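Local coordinates for protein dihydroxyacetone kinase (Citrobacter freundii, PDB 1UN8) that catalyses the ATP-dependent phosphorylation of dihydroxyacetone to dihydroxyacetone phosphate, working as a homodimer with divalent metal ions, at residues Ser59-Ala64 and Gly218-Pro223. Residues are numbered along the deposited sequence; the frame is centred on the assembly and turned at random.
Sequences SGHEPA and GIHGEP
The H61 imidazole takes the methyl CD1 of I219 over one face, a CH-pi contact 3.7 Å from the ring centroid, while the carbonyl O of I219 and CD2 of H220 lie in its plane at the edge. The H220 ring in turn has I219 CG1 above one face, displaced toward the rim, and the carboxyl carbon of E222 at its edge. The two imidazoles meet obliquely, planes at 73°, with H61 NE2 3.0 Å from H220 NE2. I219 places CG1 between its backbone N and carbonyl carbon (chi1 65°), which brings this branch to both rings. The contact builds part of the dihydroxyacetone site of the DhaK domain: S59, G60 and H61 bind substrate, and H220 forms the tele-hemiaminal intermediate. G218 to G221 make a type I beta turn carrying this histidine. E222 grips H220 twice, OE2 accepting from the backbone N and OE1 from ND1 at 2.8 Å; the second bond, 8° from the ring plane, helps fix the imidazole's rotation. ND1 of H61 is hydrogen-bonded to the carbonyl O of T296, and F83 packs against both rings. Within 59-64, E62 OE2 accepts from G60 N at 3.0 Å.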
loop_
_atom_site.group_PDB
_atom_site.type_symbol
_atom_site.label_atom_id
_atom_site.label_comp_id
_atom_site.label_asym_id
_atom_site.label_seq_id
_atom_site.Cartn_x
_atom_site.Cartn_y
_atom_site.Cartn_z
ATOM N N SER A 59 7.669 0.092 16.139
ATOM C CA SER A 59 7.657 -0.085 14.690
ATOM C C SER A 59 6.306 -0.614 14.193
ATOM O O SER A 59 5.435 -0.981 14.983
ATOM C CB SER A 59 8.780 -1.036 14.268
ATOM O OG SER A 59 10.037 -0.531 14.682
ATOM N N GLY A 60 6.143 -0.662 12.880
ATOM C CA GLY A 60 4.896 -1.127 12.315
ATOM C C GLY A 60 4.147 0.032 11.682
ATOM O O GLY A 60 2.996 -0.122 11.267
ATOM N N HIS A 61 4.865 1.168 11.464
ATOM C CA HIS A 61 4.208 2.348 10.897
ATOM C C HIS A 61 5.022 2.824 9.731
ATOM O O HIS A 61 4.845 3.962 9.292
ATOM C CB HIS A 61 4.055 3.523 11.888
ATOM C CG HIS A 61 3.536 3.131 13.231
ATOM N ND1 HIS A 61 2.318 2.506 13.400
ATOM C CD2 HIS A 61 4.065 3.274 14.470
ATOM C CE1 HIS A 61 2.113 2.282 14.688
ATOM N NE2 HIS A 61 3.159 2.734 15.359
ATOM N N GLU A 62 5.915 1.957 9.241
ATOM C CA GLU A 62 6.754 2.253 8.092
ATOM C C GLU A 62 5.870 2.766 6.959
ATOM O O GLU A 62 4.730 2.275 6.797
ATOM C CB GLU A 62 7.446 0.975 7.639
ATOM C CG GLU A 62 8.397 0.388 8.664
ATOM C CD GLU A 62 7.685 -0.265 9.834
ATOM O OE1 GLU A 62 6.491 -0.556 9.710
ATOM O OE2 GLU A 62 8.325 -0.490 10.890
ATOM N N PRO A 63 6.353 3.726 6.164
ATOM C CA PRO A 63 7.696 4.325 6.262
ATOM C C PRO A 63 8.071 5.217 7.456
ATOM O O PRO A 63 9.235 5.667 7.500
ATOM C CB PRO A 63 7.803 5.158 4.974
ATOM C CG PRO A 63 6.377 5.520 4.677
ATOM C CD PRO A 63 5.574 4.305 5.057
ATOM N N ALA A 64 7.166 5.482 8.390
ATOM C CA ALA A 64 7.548 6.279 9.560
ATOM C C ALA A 64 8.381 5.374 10.440
ATOM O O ALA A 64 8.039 4.211 10.581
ATOM C CB ALA A 64 6.314 6.732 10.316
ATOM N N GLY A 218 -7.046 3.069 16.513
ATOM C CA GLY A 218 -5.673 3.505 16.692
ATOM C C GLY A 218 -4.656 2.851 15.779
ATOM O O GLY A 218 -4.920 1.782 15.225
ATOM N N ILE A 219 -3.491 3.488 15.629
ATOM C CA ILE A 219 -2.439 2.959 14.771
ATOM C C ILE A 219 -1.764 1.730 15.364
ATOM O O ILE A 219 -0.852 1.163 14.765
ATOM C CB ILE A 219 -1.378 4.024 14.456
ATOM C CG1 ILE A 219 -0.638 4.444 15.732
ATOM C CG2 ILE A 219 -2.046 5.203 13.778
ATOM C CD1 ILE A 219 0.576 5.314 15.476
ATOM N N HIS A 220 -2.202 1.333 16.553
ATOM C CA HIS A 220 -1.674 0.132 17.183
ATOM C C HIS A 220 -2.856 -0.820 17.306
ATOM O O HIS A 220 -2.776 -1.853 17.950
ATOM C CB HIS A 220 -1.071 0.437 18.561
ATOM C CG HIS A 220 0.097 1.375 18.511
ATOM N ND1 HIS A 220 0.014 2.692 18.911
ATOM C CD2 HIS A 220 1.358 1.203 18.043
ATOM C CE1 HIS A 220 1.170 3.289 18.688
ATOM N NE2 HIS A 220 2.003 2.409 18.161
ATOM N N GLY A 221 -3.959 -0.447 16.664
ATOM C CA GLY A 221 -5.157 -1.260 16.706
ATOM C C GLY A 221 -6.059 -0.931 17.876
ATOM O O GLY A 221 -7.055 -1.600 18.088
ATOM N N GLU A 222 -5.721 0.104 18.632
ATOM C CA GLU A 222 -6.527 0.499 19.782
ATOM C C GLU A 222 -7.991 0.769 19.401
ATOM O O GLU A 222 -8.288 1.168 18.282
ATOM C CB GLU A 222 -5.958 1.774 20.430
ATOM C CG GLU A 222 -4.496 1.726 20.878
ATOM C CD GLU A 222 -3.538 2.252 19.820
ATOM O OE1 GLU A 222 -2.471 2.790 20.208
ATOM O OE2 GLU A 222 -3.845 2.118 18.608
ATOM N N PRO A 223 -8.918 0.566 20.347
ATOM C CA PRO A 223 -10.348 0.794 20.118
ATOM C C PRO A 223 -10.561 2.212 19.624
ATOM O O PRO A 223 -9.913 3.141 20.109
ATOM C CB PRO A 223 -10.958 0.592 21.505
ATOM C CG PRO A 223 -10.053 -0.412 22.113
ATOM C CD PRO A 223 -8.685 0.069 21.713
#